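Long-range contacts in beta-glucosidase (Saccharopolyspora erythraea D, PDB 5M6G), which probably hydrolyses terminal, non-reducing beta-D-glucosyl residues with release of beta-D-glucose, as a two-domain member of glycosyl hydrolase family 3: residues 287-298 and 330-338; 427-438 and 490-501. One frame throughout, in Å; residues are numbered along the deposited sequence.

Contact 1 of 2, residues 287-298 and 330-338; sequences HASTYLVNDVLK and ASVNAGIDM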
loop_
_atom_site.group_PDB
_atom_site.type_symbol
_atom_site.label_atom_id
_atom_site.label_comp_id
_atom_site.label_asym_id
_atom_site.label_seq_id
_atom_site.Cartn_x
_atom_site.Cartn_y
_atom_site.Cartn_z
ATOM N N HIS A 287 18.473 6.737 2.572
ATOM C CA HIS A 287 18.313 7.553 3.776
ATOM C C HIS A 287 19.543 8.392 4.116
ATOM O O HIS A 287 19.476 9.202 5.045
ATOM C CB HIS A 287 17.936 6.667 4.956
ATOM C CG HIS A 287 16.474 6.347 4.993
ATOM N ND1 HIS A 287 15.891 5.440 4.132
ATOM C CD2 HIS A 287 15.465 6.862 5.735
ATOM C CE1 HIS A 287 14.591 5.390 4.363
ATOM N NE2 HIS A 287 14.307 6.245 5.332
ATOM N N ALA A 288 20.650 8.234 3.401
ATOM C CA ALA A 288 21.787 9.138 3.558
ATOM C C ALA A 288 22.078 9.928 2.293
ATOM O O ALA A 288 23.103 10.616 2.232
ATOM C CB ALA A 288 23.044 8.374 3.989
ATOM N N SER A 289 21.207 9.864 1.284
ATOM C CA SER A 289 21.510 10.444 -0.027
ATOM C C SER A 289 21.080 11.902 -0.040
ATOM O O SER A 289 19.950 12.241 -0.395
ATOM C CB SER A 289 20.839 9.661 -1.146
ATOM O OG SER A 289 21.088 10.299 -2.397
ATOM N N THR A 290 22.003 12.784 0.344
ATOM C CA THR A 290 21.749 14.211 0.198
ATOM C C THR A 290 21.386 14.555 -1.242
ATOM O O THR A 290 20.506 15.388 -1.493
ATOM C CB THR A 290 22.979 15.004 0.651
ATOM O OG1 THR A 290 23.363 14.572 1.964
ATOM C CG2 THR A 290 22.678 16.491 0.693
ATOM N N TYR A 291 22.042 13.905 -2.207
ATOM C CA TYR A 291 21.779 14.219 -3.606
ATOM C C TYR A 291 20.333 13.899 -3.976
ATOM O O TYR A 291 19.606 14.759 -4.485
ATOM C CB TYR A 291 22.757 13.469 -4.524
ATOM C CG TYR A 291 22.450 13.679 -5.991
ATOM C CD1 TYR A 291 22.554 14.941 -6.561
ATOM C CD2 TYR A 291 22.042 12.619 -6.800
ATOM C CE1 TYR A 291 22.261 15.155 -7.893
ATOM C CE2 TYR A 291 21.747 12.817 -8.141
ATOM C CZ TYR A 291 21.865 14.088 -8.684
ATOM O OH TYR A 291 21.576 14.303 -10.012
ATOM N N LEU A 292 19.884 12.671 -3.706
ATOM C CA LEU A 292 18.549 12.304 -4.168
ATOM C C LEU A 292 17.464 12.979 -3.337
ATOM O O LEU A 292 16.449 13.419 -3.887
ATOM C CB LEU A 292 18.377 10.780 -4.166
ATOM C CG LEU A 292 19.184 10.044 -5.239
ATOM C CD1 LEU A 292 18.886 8.554 -5.218
ATOM C CD2 LEU A 292 18.888 10.618 -6.620
ATOM N N VAL A 293 17.661 13.090 -2.021
ATOM C CA VAL A 293 16.597 13.610 -1.157
ATOM C C VAL A 293 16.603 15.135 -1.143
ATOM O O VAL A 293 15.571 15.779 -1.356
ATOM C CB VAL A 293 16.724 13.040 0.270
ATOM C CG1 VAL A 293 15.654 13.637 1.172
ATOM C CG2 VAL A 293 16.598 11.537 0.256
ATOM N N ASN A 294 17.758 15.746 -0.881
ATOM C CA ASN A 294 17.758 17.204 -0.840
ATOM C C ASN A 294 17.888 17.805 -2.231
ATOM O O ASN A 294 17.083 18.662 -2.620
ATOM C CB ASN A 294 18.869 17.728 0.064
ATOM C CG ASN A 294 18.837 19.240 0.176
ATOM O OD1 ASN A 294 18.067 19.798 0.956
ATOM N ND2 ASN A 294 19.653 19.913 -0.636
ATOM N N ASP A 295 18.887 17.369 -3.001
ATOM C CA ASP A 295 19.177 18.057 -4.256
ATOM C C ASP A 295 18.110 17.768 -5.305
ATOM O O ASP A 295 17.613 18.687 -5.968
ATOM C CB ASP A 295 20.565 17.667 -4.764
ATOM C CG ASP A 295 21.680 18.196 -3.871
ATOM O OD1 ASP A 295 21.386 18.967 -2.932
ATOM O OD2 ASP A 295 22.852 17.847 -4.112
ATOM N N VAL A 296 17.724 16.507 -5.461
ATOM C CA VAL A 296 16.780 16.162 -6.521
ATOM C C VAL A 296 15.335 16.332 -6.065
ATOM O O VAL A 296 14.553 17.035 -6.711
ATOM C CB VAL A 296 17.069 14.740 -7.047
ATOM C CG1 VAL A 296 16.032 14.322 -8.090
ATOM C CG2 VAL A 296 18.481 14.697 -7.645
ATOM N N LEU A 297 14.951 15.738 -4.930
ATOM C CA LEU A 297 13.542 15.763 -4.543
ATOM C C LEU A 297 13.105 17.154 -4.098
ATOM O O LEU A 297 12.162 17.729 -4.650
ATOM C CB LEU A 297 13.278 14.739 -3.442
ATOM C CG LEU A 297 11.873 14.790 -2.825
ATOM C CD1 LEU A 297 10.800 14.475 -3.860
ATOM C CD2 LEU A 297 11.822 13.804 -1.694
ATOM N N LYS A 298 13.764 17.702 -3.076
ATOM C CA LYS A 298 13.389 19.027 -2.593
ATOM C C LYS A 298 13.802 20.113 -3.577
ATOM O O LYS A 298 13.060 21.080 -3.789
ATOM C CB LYS A 298 14.014 19.282 -1.221
ATOM C CG LYS A 298 13.323 18.541 -0.086
ATOM C CD LYS A 298 13.896 18.943 1.263
ATOM C CE LYS A 298 13.118 18.304 2.406
ATOM N NZ LYS A 298 13.651 18.756 3.733
ATOM N N ALA A 330 23.729 11.726 9.528
ATOM C CA ALA A 330 23.729 11.495 8.087
ATOM C C ALA A 330 22.332 11.636 7.502
ATOM O O ALA A 330 22.159 12.186 6.405
ATOM C CB ALA A 330 24.296 10.112 7.771
ATOM N N SER A 331 21.317 11.152 8.222
ATOM C CA SER A 331 19.979 11.129 7.648
ATOM C C SER A 331 19.294 12.487 7.753
ATOM O O SER A 331 18.624 12.924 6.807
ATOM C CB SER A 331 19.144 10.055 8.329
ATOM O OG SER A 331 18.024 9.735 7.523
ATOM N N VAL A 332 19.440 13.171 8.887
ATOM C CA VAL A 332 18.917 14.531 8.970
ATOM C C VAL A 332 19.572 15.419 7.915
ATOM O O VAL A 332 18.896 16.207 7.242
ATOM C CB VAL A 332 19.099 15.102 10.393
ATOM C CG1 VAL A 332 18.646 16.551 10.441
ATOM C CG2 VAL A 332 18.316 14.267 11.427
ATOM N N ASN A 333 20.896 15.324 7.755
ATOM C CA ASN A 333 21.553 16.185 6.773
ATOM C C ASN A 333 21.242 15.765 5.346
ATOM O O ASN A 333 21.391 16.576 4.427
ATOM C CB ASN A 333 23.073 16.224 6.998
ATOM C CG ASN A 333 23.462 17.117 8.174
ATOM O OD1 ASN A 333 22.740 18.050 8.511
ATOM N ND2 ASN A 333 24.595 16.827 8.804
ATOM N N ALA A 334 20.792 14.530 5.133
ATOM C CA ALA A 334 20.336 14.163 3.799
ATOM C C ALA A 334 19.081 14.925 3.391
ATOM O O ALA A 334 18.768 14.977 2.197
ATOM C CB ALA A 334 20.088 12.652 3.712
ATOM N N GLY A 335 18.360 15.530 4.343
ATOM C CA GLY A 335 17.171 16.293 4.022
ATOM C C GLY A 335 15.858 15.695 4.507
ATOM O O GLY A 335 14.803 16.262 4.206
ATOM N N ILE A 336 15.880 14.583 5.244
ATOM C CA ILE A 336 14.644 14.003 5.769
ATOM C C ILE A 336 14.106 14.867 6.908
ATOM O O ILE A 336 14.864 15.367 7.748
ATOM C CB ILE A 336 14.890 12.548 6.210
ATOM C CG1 ILE A 336 15.259 11.696 4.993
ATOM C CG2 ILE A 336 13.652 11.949 6.914
ATOM C CD1 ILE A 336 15.526 10.240 5.313
ATOM N N ASP A 337 12.788 15.046 6.945
ATOM C CA ASP A 337 12.150 15.959 7.895
ATOM C C ASP A 337 11.630 15.276 9.149
ATOM O O ASP A 337 11.699 15.858 10.238
ATOM C CB ASP A 337 10.987 16.689 7.222
ATOM C CG ASP A 337 11.412 17.423 5.977
ATOM O OD1 ASP A 337 12.399 18.191 6.041
ATOM O OD2 ASP A 337 10.774 17.213 4.924
ATOM N N MET A 338 11.067 14.076 9.020
ATOM C CA MET A 338 10.446 13.383 10.139
ATOM C C MET A 338 10.952 11.950 10.164
ATOM O O MET A 338 11.126 11.325 9.114
ATOM C CB MET A 338 8.918 13.404 10.030
ATOM C CG MET A 338 8.211 12.628 11.133
ATOM S SD MET A 338 6.434 12.910 11.141
ATOM C CE MET A 338 6.347 14.494 11.989
HETATM O O HOH W 1 24.076 12.439 4.380
#
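Two neighbouring helices of the N-terminal TIM-barrel-type domain pack here, and the contact is largely buried: one side of helix 290-298 and the short 3-10 turn at 287-288 before it lie against the last turn of helix 330-334 and the chain leaving it. The helix segments run nearly parallel, 21° apart, and small residues let them meet. Ala334 sets its CB against the peptide link of Ala288 and Ser289, 3.7 Å from Ala288 C, while Gly335, closing its helix in a Schellman motif at positive phi, sits against Val293 and Asn294, where a CB would be tight against both. One turn further along helix 290-298, Lys298 reaches across with its chain extended beyond CG. Its NZ hydrogen-bonds Gly335 O at 2.8 Å and makes a salt bridge to Asp337 OD1 at 2.7 Å, met on the syn side of the carboxylate. This suits a buried lysine, whose charge is also shared with Asp368, as Asp337 has a second partner in Arg365. At the other end Ser331 OG donates to His287 O (2.9 Å), and a water bridges Ala288 O and Ala330 O. The His287 ring is met obliquely by Ile336 CD1, 3.4 Å from its CD2, and its NE2 bonds to the backbone N of Asp310, a sorbitol-binding residue. Such adjacent helices, each followed by a strand (306-308 and 339-341), are typical of the alpha/beta layering of a TIM-barrel-like domain.

Contact 2 of 2, residues 427-438 and 490-501; sequences DGGKLFVAGKNA and SYRAAIAVVGET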
loop_
_atom_site.group_PDB
_atom_site.type_symbol
_atom_site.label_atom_id
_atom_site.label_comp_id
_atom_site.label_asym_id
_atom_site.label_seq_id
_atom_site.Cartn_x
_atom_site.Cartn_y
_atom_site.Cartn_z
ATOM N N ASP A 427 -27.027 -21.842 -15.580
ATOM C CA ASP A 427 -28.043 -22.729 -16.139
ATOM C C ASP A 427 -28.561 -23.773 -15.160
ATOM O O ASP A 427 -29.630 -24.344 -15.404
ATOM C CB ASP A 427 -27.509 -23.446 -17.390
ATOM C CG ASP A 427 -26.247 -24.265 -17.115
ATOM O OD1 ASP A 427 -25.934 -24.519 -15.928
ATOM O OD2 ASP A 427 -25.565 -24.659 -18.094
ATOM N N GLY A 428 -27.835 -24.055 -14.084
ATOM C CA GLY A 428 -28.274 -25.014 -13.086
ATOM C C GLY A 428 -27.428 -26.269 -12.958
ATOM O O GLY A 428 -27.613 -27.007 -11.977
ATOM N N GLY A 429 -26.515 -26.565 -13.886
ATOM C CA GLY A 429 -25.683 -27.754 -13.747
ATOM C C GLY A 429 -24.691 -27.627 -12.604
ATOM O O GLY A 429 -24.264 -26.535 -12.244
ATOM N N LYS A 430 -24.334 -28.770 -12.015
ATOM C CA LYS A 430 -23.418 -28.791 -10.877
ATOM C C LYS A 430 -22.075 -28.166 -11.240
ATOM O O LYS A 430 -21.516 -28.438 -12.304
ATOM C CB LYS A 430 -23.164 -30.228 -10.426
ATOM C CG LYS A 430 -24.339 -30.981 -9.897
ATOM C CD LYS A 430 -24.114 -32.462 -10.120
ATOM C CE LYS A 430 -22.874 -32.940 -9.399
ATOM N NZ LYS A 430 -22.885 -34.428 -9.290
ATOM N N LEU A 431 -21.535 -27.362 -10.326
ATOM C CA LEU A 431 -20.200 -26.795 -10.459
ATOM C C LEU A 431 -19.311 -27.338 -9.352
ATOM O O LEU A 431 -19.778 -27.633 -8.248
ATOM C CB LEU A 431 -20.224 -25.262 -10.392
ATOM C CG LEU A 431 -20.815 -24.577 -11.619
ATOM C CD1 LEU A 431 -20.999 -23.096 -11.349
ATOM C CD2 LEU A 431 -19.906 -24.789 -12.828
ATOM N N PHE A 432 -18.028 -27.492 -9.655
ATOM C CA PHE A 432 -17.054 -27.854 -8.637
ATOM C C PHE A 432 -16.082 -26.704 -8.412
ATOM O O PHE A 432 -15.605 -26.084 -9.368
ATOM C CB PHE A 432 -16.267 -29.118 -9.003
ATOM C CG PHE A 432 -15.689 -29.813 -7.804
ATOM C CD1 PHE A 432 -14.489 -29.384 -7.236
ATOM C CD2 PHE A 432 -16.379 -30.858 -7.199
ATOM C CE1 PHE A 432 -13.974 -30.013 -6.113
ATOM C CE2 PHE A 432 -15.865 -31.490 -6.081
ATOM C CZ PHE A 432 -14.663 -31.065 -5.532
ATOM N N VAL A 433 -15.789 -26.424 -7.145
ATOM C CA VAL A 433 -14.813 -25.404 -6.781
ATOM C C VAL A 433 -13.777 -26.029 -5.858
ATOM O O VAL A 433 -14.118 -26.803 -4.957
ATOM C CB VAL A 433 -15.481 -24.172 -6.132
ATOM C CG1 VAL A 433 -14.424 -23.094 -5.778
ATOM C CG2 VAL A 433 -16.529 -23.601 -7.079
ATOM N N ALA A 434 -12.505 -25.700 -6.100
ATOM C CA ALA A 434 -11.394 -26.192 -5.303
ATOM C C ALA A 434 -10.340 -25.100 -5.213
ATOM O O ALA A 434 -10.437 -24.060 -5.866
ATOM C CB ALA A 434 -10.783 -27.462 -5.906
ATOM N N GLY A 435 -9.325 -25.355 -4.407
ATOM C CA GLY A 435 -8.193 -24.442 -4.290
ATOM C C GLY A 435 -8.108 -23.799 -2.914
ATOM O O GLY A 435 -9.126 -23.449 -2.303
ATOM N N LYS A 436 -6.873 -23.617 -2.425
ATOM C CA LYS A 436 -6.690 -23.010 -1.104
ATOM C C LYS A 436 -7.059 -21.532 -1.071
ATOM O O LYS A 436 -7.179 -20.962 0.018
ATOM C CB LYS A 436 -5.247 -23.197 -0.627
ATOM C CG LYS A 436 -4.212 -22.360 -1.373
ATOM C CD LYS A 436 -2.853 -22.399 -0.653
ATOM C CE LYS A 436 -1.776 -21.627 -1.412
ATOM N NZ LYS A 436 -1.289 -22.299 -2.665
ATOM N N ASN A 437 -7.243 -20.895 -2.225
ATOM C CA ASN A 437 -7.637 -19.495 -2.278
ATOM C C ASN A 437 -9.097 -19.307 -2.671
ATOM O O ASN A 437 -9.514 -18.177 -2.927
ATOM C CB ASN A 437 -6.706 -18.729 -3.227
ATOM C CG ASN A 437 -5.333 -18.524 -2.623
ATOM O OD1 ASN A 437 -5.161 -18.733 -1.427
ATOM N ND2 ASN A 437 -4.350 -18.105 -3.435
ATOM N N ALA A 438 -9.892 -20.384 -2.698
ATOM C CA ALA A 438 -11.281 -20.291 -3.144
ATOM C C ALA A 438 -12.214 -19.708 -2.088
ATOM O O ALA A 438 -13.228 -19.085 -2.437
ATOM C CB ALA A 438 -11.800 -21.677 -3.558
ATOM N N SER A 490 -19.425 -35.813 -13.661
ATOM C CA SER A 490 -20.796 -35.320 -13.663
ATOM C C SER A 490 -20.888 -33.801 -13.535
ATOM O O SER A 490 -21.985 -33.252 -13.686
ATOM C CB SER A 490 -21.598 -35.972 -12.531
ATOM O OG SER A 490 -21.269 -35.401 -11.274
ATOM N N TYR A 491 -19.781 -33.115 -13.255
ATOM C CA TYR A 491 -19.784 -31.667 -13.089
ATOM C C TYR A 491 -19.627 -30.975 -14.437
ATOM O O TYR A 491 -18.953 -31.479 -15.339
ATOM C CB TYR A 491 -18.661 -31.243 -12.134
ATOM C CG TYR A 491 -18.966 -31.609 -10.697
ATOM C CD1 TYR A 491 -18.689 -32.883 -10.202
ATOM C CD2 TYR A 491 -19.556 -30.685 -9.844
ATOM C CE1 TYR A 491 -18.985 -33.214 -8.888
ATOM C CE2 TYR A 491 -19.854 -31.003 -8.545
ATOM C CZ TYR A 491 -19.572 -32.261 -8.066
ATOM O OH TYR A 491 -19.890 -32.548 -6.760
ATOM N N ARG A 492 -20.255 -29.807 -14.579
ATOM C CA ARG A 492 -20.169 -29.123 -15.860
ATOM C C ARG A 492 -18.897 -28.304 -15.998
ATOM O O ARG A 492 -18.456 -28.056 -17.125
ATOM C CB ARG A 492 -21.396 -28.245 -16.092
ATOM C CG ARG A 492 -21.451 -26.995 -15.272
ATOM C CD ARG A 492 -22.588 -26.118 -15.751
ATOM N NE ARG A 492 -23.206 -25.376 -14.661
ATOM C CZ ARG A 492 -22.990 -24.091 -14.421
ATOM N NH1 ARG A 492 -22.169 -23.412 -15.206
ATOM N NH2 ARG A 492 -23.607 -23.484 -13.408
ATOM N N ALA A 493 -18.288 -27.902 -14.884
ATOM C CA ALA A 493 -17.009 -27.200 -14.917
ATOM C C ALA A 493 -16.404 -27.267 -13.528
ATOM O O ALA A 493 -17.113 -27.439 -12.535
ATOM C CB ALA A 493 -17.157 -25.743 -15.362
ATOM N N ALA A 494 -15.080 -27.134 -13.468
ATOM C CA ALA A 494 -14.368 -27.103 -12.199
ATOM C C ALA A 494 -13.505 -25.851 -12.152
ATOM O O ALA A 494 -12.807 -25.543 -13.123
ATOM C CB ALA A 494 -13.503 -28.356 -12.003
ATOM N N ILE A 495 -13.546 -25.150 -11.019
ATOM C CA ILE A 495 -12.828 -23.892 -10.823
ATOM C C ILE A 495 -11.797 -24.111 -9.727
ATOM O O ILE A 495 -12.151 -24.471 -8.599
ATOM C CB ILE A 495 -13.780 -22.741 -10.451
ATOM C CG1 ILE A 495 -14.871 -22.599 -11.510
ATOM C CG2 ILE A 495 -13.003 -21.420 -10.278
ATOM C CD1 ILE A 495 -16.088 -21.852 -11.011
ATOM N N ALA A 496 -10.527 -23.872 -10.046
ATOM C CA ALA A 496 -9.432 -24.060 -9.104
ATOM C C ALA A 496 -8.846 -22.691 -8.783
ATOM O O ALA A 496 -8.185 -22.082 -9.628
ATOM C CB ALA A 496 -8.367 -24.995 -9.678
ATOM N N VAL A 497 -9.085 -22.209 -7.570
ATOM C CA VAL A 497 -8.598 -20.903 -7.142
ATOM C C VAL A 497 -7.331 -21.161 -6.340
ATOM O O VAL A 497 -7.391 -21.570 -5.180
ATOM C CB VAL A 497 -9.649 -20.137 -6.334
ATOM C CG1 VAL A 497 -9.222 -18.679 -6.174
ATOM C CG2 VAL A 497 -10.998 -20.219 -7.028
ATOM N N VAL A 498 -6.178 -20.907 -6.965
ATOM C CA VAL A 498 -4.877 -21.269 -6.417
ATOM C C VAL A 498 -4.041 -20.004 -6.212
ATOM O O VAL A 498 -4.550 -18.885 -6.343
ATOM C CB VAL A 498 -4.166 -22.269 -7.351
ATOM C CG1 VAL A 498 -5.001 -23.562 -7.519
ATOM C CG2 VAL A 498 -3.915 -21.634 -8.705
ATOM N N GLY A 499 -2.758 -20.163 -5.871
ATOM C CA GLY A 499 -1.830 -19.044 -5.835
ATOM C C GLY A 499 -1.154 -18.895 -4.475
ATOM O O GLY A 499 -0.873 -19.882 -3.786
ATOM N N GLU A 500 -0.889 -17.644 -4.100
ATOM C CA GLU A 500 -0.067 -17.374 -2.932
ATOM C C GLU A 500 -0.916 -17.176 -1.682
ATOM O O GLU A 500 -2.103 -16.863 -1.754
ATOM C CB GLU A 500 0.785 -16.126 -3.162
ATOM C CG GLU A 500 1.560 -16.131 -4.464
ATOM C CD GLU A 500 2.485 -14.928 -4.574
ATOM O OE1 GLU A 500 1.993 -13.804 -4.811
ATOM O OE2 GLU A 500 3.706 -15.118 -4.391
ATOM N N THR A 501 -0.281 -17.355 -0.530
ATOM C CA THR A 501 -0.789 -16.936 0.768
ATOM C C THR A 501 -0.180 -15.582 1.138
ATOM O O THR A 501 0.770 -15.123 0.492
ATOM C CB THR A 501 -0.464 -17.997 1.820
ATOM O OG1 THR A 501 0.943 -18.234 1.830
ATOM C CG2 THR A 501 -1.209 -19.316 1.507
#
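Adjacent parallel strands of the C-terminal domain's mixed sheet, 431-434 and 493-499, make this contact. Phe432 N donates to Ala493 O and Ile495 N to Phe432 O, then Ala434 N to Ile495 O and Val497 N to Ala434 O, the alternation of a parallel pair. Ala434 and Ala494, small side chains on the face that also carries Phe432, lie against helix 518-528, while Val433 and Ile495 fill the other face. At the N-terminal end of the pair, the Tyr491 ring is sandwiched: Lys430 CE lies over one face, 3.7 Å from the ring centroid, with NZ bonding onward to Ser490 OG (2.7 Å), itself also hydrogen-bonded to Asp488, and the edge of Phe432 meets the opposite face in a T-shaped stack, planes at 85°. The lysine gets there by a bend at chi3 (61°), which folds its ammonium over the ring as a cation-pi partner. Arg492 is held on three sides. Leu431 CD2 lies over the centre of one guanidinium face, Asp427 OD1 stands over the other, 3.1 Å from NE as a purely electrostatic mate, and NE donates to Gly429 O (2.9 Å) from above the carbonyl plane. A leucine in place of Arg492 would probably leave Asp427 without its opposite charge and Gly429 O without its side-chain donor. Beyond the strands, Asn437 ND2 reaches Glu500 O (3.1 Å) and, weakly, Val498 O, while Lys436 NZ donates to Gly499 O (2.7 Å) and also pairs with Asp517 and Asp520. Side-chain donors thus reach backbone carbonyls at both ends, whereas the middle relies on the strands' own hydrogen bonds and apolar cover.

In the fold
Along the chain the two contacts come in series. Contact 1 closes first, bringing helix 325-334 back against helix 290-300 across a loop of 31 residues that holds strand 306-308, in the N-terminal domain. The chain then passes through strand 339-341 and helices 345-357, 363-379 and 399-412 into the C-terminal domain. There contact 2 closes a longer loop of 51 residues, which includes helix 465-472 and the edge strand 478-480, and pairs two strands inside the mixed sheet. Neither loop encloses or crosses the other. Their centres lie about 51 Å apart, on opposite sides of the chain's centre, and each joins parts of one domain only.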